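Local coordinates for protein botulinum neurotoxin type C1 (Clostridium botulinum, PDB 3R4S) that binds gangliosides and sialic acid through its heavy-chain receptor-binding region as a step in the toxin's cell entry, at residues N226-F229 with N230-Y234; Y253-I257 with D258-R262; N412-S415 with L416-S419. All coordinates share one frame; numbering follows the deposited sequence.

Contact 1 (N226-F229 with N230-Y234); sequences NILF and NSLQY
Leu228 and Phe229 both have CG anti to the backbone N, at chi1 174° and 175°, which places each CG beside its own carbonyl carbon and directs the side chains to Leu232 and Gln233. The leucines meet through their methyls, Leu228 CD1 lying 3.9 Å from Leu232 CD1. Phe229 and Gln233 meet differently: the side-chain amide of Gln233 lies over one face of the Phe229 ring, its plane inclined 38° to it. These groups lie at the C-terminal end of helix 222-231 and just past it, at the join between the lectin-like and beta-trefoil parts of the receptor-binding region. Regular alpha-helical bonding runs from Asn230 N to Asn226 O (2.9 Å) and from Ser231 N to Ile227 O (3.0 Å). Leu232 N donates to Phe229 O (3.2 Å), an i to i+3 bond as in a 3-10 turn. Ser231 OG donates to Leu228 O at 2.9 Å, bending the hydroxyl back onto the preceding turn. Met5 of helix 5-10 and Phe216 of strand 207-216 pack on Leu228, while Leu232 rests on Trp83 and its O accepts a bond from Arg211 NH2.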
loop_
_atom_site.group_PDB
_atom_site.type_symbol
_atom_site.label_atom_id
_atom_site.label_comp_id
_atom_site.label_asym_id
_atom_site.label_seq_id
_atom_site.Cartn_x
_atom_site.Cartn_y
_atom_site.Cartn_z
ATOM N N ASN A 226 -14.651 6.366 -5.942
ATOM C CA ASN A 226 -14.515 5.706 -4.642
ATOM C C ASN A 226 -15.318 4.431 -4.490
ATOM O O ASN A 226 -14.870 3.471 -3.858
ATOM C CB ASN A 226 -14.837 6.673 -3.516
ATOM C CG ASN A 226 -13.685 7.571 -3.224
ATOM O OD1 ASN A 226 -13.487 8.581 -3.903
ATOM N ND2 ASN A 226 -12.870 7.185 -2.257
ATOM N N ILE A 227 -16.513 4.423 -5.059
ATOM C CA ILE A 227 -17.286 3.199 -5.098
ATOM C C ILE A 227 -16.477 2.139 -5.839
ATOM O O ILE A 227 -16.397 0.989 -5.415
ATOM C CB ILE A 227 -18.640 3.420 -5.780
ATOM C CG1 ILE A 227 -19.508 4.326 -4.909
ATOM C CG2 ILE A 227 -19.339 2.088 -6.039
ATOM C CD1 ILE A 227 -20.908 4.542 -5.462
ATOM N N LEU A 228 -15.848 2.543 -6.932
ATOM C CA LEU A 228 -15.039 1.623 -7.722
ATOM C C LEU A 228 -13.833 1.147 -6.917
ATOM O O LEU A 228 -13.558 -0.045 -6.830
ATOM C CB LEU A 228 -14.599 2.302 -9.031
ATOM C CG LEU A 228 -13.626 1.530 -9.920
ATOM C CD1 LEU A 228 -14.268 0.229 -10.381
ATOM C CD2 LEU A 228 -13.188 2.374 -11.119
ATOM N N PHE A 229 -13.126 2.099 -6.322
ATOM C CA PHE A 229 -11.989 1.832 -5.446
ATOM C C PHE A 229 -12.337 0.749 -4.421
ATOM O O PHE A 229 -11.665 -0.286 -4.311
ATOM C CB PHE A 229 -11.604 3.153 -4.753
ATOM C CG PHE A 229 -10.507 3.036 -3.708
ATOM C CD1 PHE A 229 -9.287 2.456 -4.011
ATOM C CD2 PHE A 229 -10.696 3.571 -2.437
ATOM C CE1 PHE A 229 -8.274 2.385 -3.052
ATOM C CE2 PHE A 229 -9.704 3.506 -1.471
ATOM C CZ PHE A 229 -8.483 2.915 -1.776
ATOM N N ASN A 230 -13.403 0.982 -3.674
ATOM C CA ASN A 230 -13.783 0.051 -2.617
ATOM C C ASN A 230 -14.286 -1.296 -3.124
ATOM O O ASN A 230 -14.101 -2.310 -2.471
ATOM C CB ASN A 230 -14.783 0.711 -1.668
ATOM C CG ASN A 230 -14.139 1.805 -0.850
ATOM O OD1 ASN A 230 -14.609 2.944 -0.811
ATOM N ND2 ASN A 230 -13.026 1.469 -0.215
ATOM N N SER A 231 -14.894 -1.314 -4.303
ATOM C CA SER A 231 -15.370 -2.569 -4.875
ATOM C C SER A 231 -14.227 -3.497 -5.297
ATOM O O SER A 231 -14.448 -4.665 -5.604
ATOM C CB SER A 231 -16.280 -2.295 -6.077
ATOM O OG SER A 231 -15.515 -2.100 -7.254
ATOM N N LEU A 232 -13.003 -2.984 -5.321
ATOM C CA LEU A 232 -11.878 -3.796 -5.772
ATOM C C LEU A 232 -10.973 -4.244 -4.621
ATOM O O LEU A 232 -9.869 -4.742 -4.847
ATOM C CB LEU A 232 -11.071 -3.049 -6.844
ATOM C CG LEU A 232 -11.824 -2.834 -8.161
ATOM C CD1 LEU A 232 -11.157 -1.770 -9.015
ATOM C CD2 LEU A 232 -11.988 -4.155 -8.943
ATOM N N GLN A 233 -11.441 -4.072 -3.388
ATOM C CA GLN A 233 -10.672 -4.505 -2.223
ATOM C C GLN A 233 -11.536 -5.249 -1.229
ATOM O O GLN A 233 -12.743 -5.021 -1.155
ATOM C CB GLN A 233 -10.102 -3.316 -1.453
ATOM C CG GLN A 233 -9.677 -2.134 -2.268
ATOM C CD GLN A 233 -9.375 -0.937 -1.383
ATOM O OE1 GLN A 233 -10.138 0.035 -1.345
ATOM N NE2 GLN A 233 -8.280 -1.013 -0.649
ATOM N N TYR A 234 -10.889 -6.107 -0.445
ATOM C CA TYR A 234 -11.464 -6.639 0.779
ATOM C C TYR A 234 -11.018 -5.760 1.944
ATOM O O TYR A 234 -9.947 -5.970 2.520
ATOM C CB TYR A 234 -10.993 -8.072 0.989
ATOM C CG TYR A 234 -11.500 -9.025 -0.072
ATOM C CD1 TYR A 234 -12.763 -9.597 0.033
ATOM C CD2 TYR A 234 -10.720 -9.353 -1.176
ATOM C CE1 TYR A 234 -13.240 -10.479 -0.932
ATOM C CE2 TYR A 234 -11.187 -10.234 -2.147
ATOM C CZ TYR A 234 -12.449 -10.795 -2.013
ATOM O OH TYR A 234 -12.933 -11.668 -2.959
#

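Contact 2 (Y253-I257 with D258-R262); sequences YMVNI and DYLNR
Tyr259 N donates to Asn256 O at 2.8 Å (N-H...O angle 154°), closing a beta turn as strand 251-256 ends, and a type I beta turn from Tyr259 to Arg262 follows at once. The pair of turns forms a connection in the beta-trefoil domain, leading into strand 262-267. Asn256 also supplies an Asx turn: with CG anti to the backbone N (chi1 -170°), its OD1 accepts from Asp258 N at 3.0 Å, the donor tilted 31° from the carbonyl plane. Both oxygens of Asn256 therefore hold the same bend, while its ND2 binds Ser421 O, tying the amide's other end to the loop before strand 424-428. The same OD1 sits near the plane of the Tyr259 ring, at its edge, 3.9 Å from CD2. A further edge of that ring, at CD1, lies 3.7 Å above one face of the Arg262 guanidinium, offset toward the rim; Arg262 NH1 in turn donates to Asn261 OD1.

Leu260 carries the apolar side. Its CD2 is 4.0 Å from Val255 CG2 and 4.1 Å from Ile257 CD1, the isoleucine running alongside it and the valine crossing it at a slant. Tyr241 also touches Leu260. Ordered water stitches the two arms where they diverge: one molecule accepts from Asn256 N at 2.7 Å and lies close to Tyr259 O. Another molecule spans the bend, donating to Ile257 O at 2.9 Å and accepting from Leu260 N.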
loop_
_atom_site.group_PDB
_atom_site.type_symbol
_atom_site.label_atom_id
_atom_site.label_comp_id
_atom_site.label_asym_id
_atom_site.label_seq_id
_atom_site.Cartn_x
_atom_site.Cartn_y
_atom_site.Cartn_z
ATOM N N TYR A 253 8.590 -6.534 10.389
ATOM C CA TYR A 253 9.038 -5.390 11.158
ATOM C C TYR A 253 7.814 -4.538 11.506
ATOM O O TYR A 253 7.108 -4.027 10.622
ATOM C CB TYR A 253 10.036 -4.555 10.376
ATOM C CG TYR A 253 11.371 -5.222 10.147
ATOM C CD1 TYR A 253 12.200 -5.532 11.217
ATOM C CD2 TYR A 253 11.828 -5.490 8.858
ATOM C CE1 TYR A 253 13.434 -6.118 11.022
ATOM C CE2 TYR A 253 13.067 -6.074 8.647
ATOM C CZ TYR A 253 13.866 -6.381 9.738
ATOM O OH TYR A 253 15.096 -6.960 9.547
ATOM N N MET A 254 7.564 -4.399 12.800
ATOM C CA MET A 254 6.418 -3.657 13.288
ATOM C C MET A 254 6.848 -2.219 13.496
ATOM O O MET A 254 7.848 -1.961 14.169
ATOM C CB MET A 254 5.934 -4.276 14.596
ATOM C CG MET A 254 4.661 -3.672 15.167
ATOM S SD MET A 254 4.050 -4.644 16.561
ATOM C CE MET A 254 2.755 -3.554 17.183
ATOM N N VAL A 255 6.104 -1.281 12.917
ATOM C CA VAL A 255 6.463 0.130 13.015
ATOM C C VAL A 255 5.277 0.979 13.443
ATOM O O VAL A 255 4.114 0.651 13.177
ATOM C CB VAL A 255 6.994 0.679 11.679
ATOM C CG1 VAL A 255 8.314 0.015 11.313
ATOM C CG2 VAL A 255 5.966 0.471 10.569
ATOM N N ASN A 256 5.575 2.073 14.124
ATOM C CA ASN A 256 4.554 3.041 14.455
ATOM C C ASN A 256 4.589 4.123 13.398
ATOM O O ASN A 256 5.663 4.637 13.074
ATOM C CB ASN A 256 4.815 3.642 15.833
ATOM C CG ASN A 256 3.658 4.461 16.325
ATOM O OD1 ASN A 256 3.549 5.643 16.017
ATOM N ND2 ASN A 256 2.769 3.833 17.083
ATOM N N ILE A 257 3.422 4.453 12.845
ATOM C CA ILE A 257 3.329 5.430 11.760
ATOM C C ILE A 257 3.934 6.791 12.146
ATOM O O ILE A 257 4.498 7.494 11.304
ATOM C CB ILE A 257 1.869 5.590 11.262
ATOM C CG1 ILE A 257 1.358 4.265 10.685
ATOM C CG2 ILE A 257 1.763 6.706 10.208
ATOM C CD1 ILE A 257 2.304 3.613 9.683
ATOM N N ASP A 258 3.827 7.154 13.418
ATOM C CA ASP A 258 4.436 8.394 13.913
ATOM C C ASP A 258 5.957 8.309 14.061
ATOM O O ASP A 258 6.609 9.322 14.287
ATOM C CB ASP A 258 3.825 8.792 15.260
ATOM C CG ASP A 258 2.564 9.621 15.108
ATOM O OD1 ASP A 258 2.226 9.966 13.958
ATOM O OD2 ASP A 258 1.919 9.934 16.132
ATOM N N TYR A 259 6.516 7.108 13.932
ATOM C CA TYR A 259 7.943 6.909 14.167
ATOM C C TYR A 259 8.560 5.919 13.192
ATOM O O TYR A 259 9.150 4.917 13.606
ATOM C CB TYR A 259 8.177 6.419 15.598
ATOM C CG TYR A 259 7.919 7.489 16.633
ATOM C CD1 TYR A 259 8.918 8.391 16.990
ATOM C CD2 TYR A 259 6.680 7.605 17.247
ATOM C CE1 TYR A 259 8.694 9.381 17.941
ATOM C CE2 TYR A 259 6.442 8.593 18.203
ATOM C CZ TYR A 259 7.457 9.473 18.547
ATOM O OH TYR A 259 7.236 10.463 19.487
ATOM N N LEU A 260 8.435 6.210 11.901
ATOM C CA LEU A 260 8.885 5.291 10.864
ATOM C C LEU A 260 10.398 5.171 10.864
ATOM O O LEU A 260 10.938 4.169 10.409
ATOM C CB LEU A 260 8.390 5.747 9.482
ATOM C CG LEU A 260 6.863 5.687 9.318
ATOM C CD1 LEU A 260 6.436 6.200 7.957
ATOM C CD2 LEU A 260 6.371 4.272 9.521
ATOM N N ASN A 261 11.079 6.194 11.377
ATOM C CA ASN A 261 12.540 6.163 11.453
ATOM C C ASN A 261 13.061 5.413 12.682
ATOM O O ASN A 261 14.250 5.464 12.981
ATOM C CB ASN A 261 13.129 7.577 11.398
ATOM C CG ASN A 261 12.848 8.378 12.661
ATOM O OD1 ASN A 261 11.989 8.015 13.462
ATOM N ND2 ASN A 261 13.567 9.487 12.835
ATOM N N ARG A 262 12.169 4.713 13.383
ATOM C CA ARG A 262 12.558 3.923 14.554
ATOM C C ARG A 262 12.340 2.435 14.317
ATOM O O ARG A 262 11.304 2.022 13.781
ATOM C CB ARG A 262 11.755 4.326 15.787
ATOM C CG ARG A 262 11.781 5.803 16.132
ATOM C CD ARG A 262 13.163 6.271 16.496
ATOM N NE ARG A 262 13.126 7.194 17.623
ATOM C CZ ARG A 262 12.835 8.488 17.523
ATOM N NH1 ARG A 262 12.541 9.031 16.338
ATOM N NH2 ARG A 262 12.836 9.237 18.614
HETATM O O HOH W 1 9.477 0.388 14.810
HETATM O O HOH W 2 8.162 2.655 14.793
HETATM O O HOH W 3 7.105 8.777 10.946
#

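Contact 3 (N412-S415 with L416-S419); sequences NYAS and LLES
This is a surface contact along a short 3-10 turn, set in the loop between strands 401-409 and 424-428 of the beta-trefoil domain. The evidence is a run of bonds between residues three apart. Leu416 N donates to Tyr413 O at 2.8 Å, and Leu417 N to Ala414 O at 3.1 Å. In both, the donor stands well above the carbonyl plane, by 41° and 62°, rather than on a lone pair. A type I beta turn from Leu416 to Ser419 carries the series on, closed by Ser419 N on Leu416 O at 2.9 Å.

Between these direct bonds one step is widened. Ser415 O and Glu418 N stand 4.9 Å apart, and a water fills the position of the missing link, donating to the first and accepting from the second. Ahead of the turn, Asn412 OD1 accepts a weak bond from Ala414 N at 3.3 Å, in Asx-turn fashion.

Side-chain packing across the contact is slight. Leu417 has CG beside its backbone N (chi1 -82°), which lays the chain along Ala414, and CD1 comes 4.2 Å from Ala414 CB. On the protein side, Tyr413, Leu416 and Leu417 all rest on Ile384 of strand 381-392, so the turn sits on the trefoil by its apolar residues. Leu417 O also accepts from Gln370 NE2, and Ser419 OG is hydrogen-bonded to Ser421 OG. Tyr413, Ala414, Leu417 and Glu418 also touch a crystal neighbour, so their exact poses may owe something to the lattice. Leu416 CB also lies in van der Waals contact with Tyr413 O, 3.4 Å away.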
loop_
_atom_site.group_PDB
_atom_site.type_symbol
_atom_site.label_atom_id
_atom_site.label_comp_id
_atom_site.label_asym_id
_atom_site.label_seq_id
_atom_site.Cartn_x
_atom_site.Cartn_y
_atom_site.Cartn_z
ATOM N N ASN A 412 -10.660 5.480 29.447
ATOM C CA ASN A 412 -11.381 5.879 28.243
ATOM C C ASN A 412 -10.466 6.047 27.044
ATOM O O ASN A 412 -10.085 7.157 26.693
ATOM C CB ASN A 412 -12.189 7.167 28.449
ATOM C CG ASN A 412 -12.943 7.572 27.192
ATOM O OD1 ASN A 412 -13.188 6.736 26.321
ATOM N ND2 ASN A 412 -13.287 8.852 27.077
ATOM N N TYR A 413 -10.121 4.942 26.399
ATOM C CA TYR A 413 -9.167 5.008 25.300
ATOM C C TYR A 413 -9.750 5.683 24.061
ATOM O O TYR A 413 -9.005 6.081 23.161
ATOM C CB TYR A 413 -8.642 3.615 24.957
ATOM C CG TYR A 413 -9.720 2.673 24.486
ATOM C CD1 TYR A 413 -10.113 2.657 23.157
ATOM C CD2 TYR A 413 -10.355 1.816 25.374
ATOM C CE1 TYR A 413 -11.111 1.805 22.718
ATOM C CE2 TYR A 413 -11.357 0.946 24.935
ATOM C CZ TYR A 413 -11.730 0.959 23.601
ATOM O OH TYR A 413 -12.716 0.126 23.144
ATOM N N ALA A 414 -11.077 5.820 24.023
ATOM C CA ALA A 414 -11.747 6.429 22.870
ATOM C C ALA A 414 -11.128 7.765 22.476
ATOM O O ALA A 414 -11.085 8.117 21.299
ATOM C CB ALA A 414 -13.237 6.612 23.145
ATOM N N SER A 415 -10.645 8.514 23.460
ATOM C CA SER A 415 -10.092 9.834 23.165
ATOM C C SER A 415 -8.827 9.759 22.299
ATOM O O SER A 415 -8.402 10.765 21.725
ATOM C CB SER A 415 -9.796 10.594 24.461
ATOM O OG SER A 415 -8.722 9.999 25.166
ATOM N N LEU A 416 -8.243 8.567 22.186
ATOM C CA LEU A 416 -7.007 8.388 21.420
ATOM C C LEU A 416 -7.268 7.809 20.030
ATOM O O LEU A 416 -6.348 7.631 19.238
ATOM C CB LEU A 416 -6.069 7.462 22.199
ATOM C CG LEU A 416 -4.563 7.722 22.226
ATOM C CD1 LEU A 416 -4.264 9.184 22.525
ATOM C CD2 LEU A 416 -3.898 6.804 23.255
ATOM N N LEU A 417 -8.529 7.516 19.730
ATOM C CA LEU A 417 -8.874 6.775 18.515
ATOM C C LEU A 417 -8.448 7.452 17.231
ATOM O O LEU A 417 -8.175 6.785 16.231
ATOM C CB LEU A 417 -10.377 6.496 18.466
ATOM C CG LEU A 417 -10.817 5.291 19.290
ATOM C CD1 LEU A 417 -12.335 5.188 19.347
ATOM C CD2 LEU A 417 -10.209 4.022 18.707
ATOM N N GLU A 418 -8.412 8.780 17.242
ATOM C CA GLU A 418 -8.056 9.531 16.045
ATOM C C GLU A 418 -6.561 9.845 16.004
ATOM O O GLU A 418 -6.088 10.508 15.081
ATOM C CB GLU A 418 -8.860 10.835 15.967
ATOM C CG GLU A 418 -10.375 10.643 15.915
ATOM C CD GLU A 418 -10.804 9.769 14.746
ATOM O OE1 GLU A 418 -10.569 10.156 13.576
ATOM O OE2 GLU A 418 -11.372 8.685 14.995
ATOM N N SER A 419 -5.809 9.383 16.998
ATOM C CA SER A 419 -4.370 9.677 17.025
ATOM C C SER A 419 -3.582 8.775 16.084
ATOM O O SER A 419 -3.724 7.555 16.122
ATOM C CB SER A 419 -3.809 9.537 18.435
ATOM O OG SER A 419 -2.387 9.627 18.415
HETATM O O HOH W 4 -8.375 10.870 19.196
#

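In the fold
None of the three contacts is fully buried: contacts 1 and 3 lie at the surface, and contact 2, with Val255 and Asn256 buried, is the more enclosed. Contact 1 belongs to a helix at the join of the two domains, about 27 Å between centres from each of the others. Contacts 2 and 3 share the trefoil, their nearest atoms about 5 Å apart, and meet indirectly at Ser421, whose backbone oxygen takes a bond from Asn256 ND2 and whose hydroxyl bonds to that of Ser419. Chemistry follows place: alpha-helical bonding with aromatic and leucine packing in contact 1, an Asn-centred bend with bridging water in contact 2, and mainly backbone bonding in contact 3.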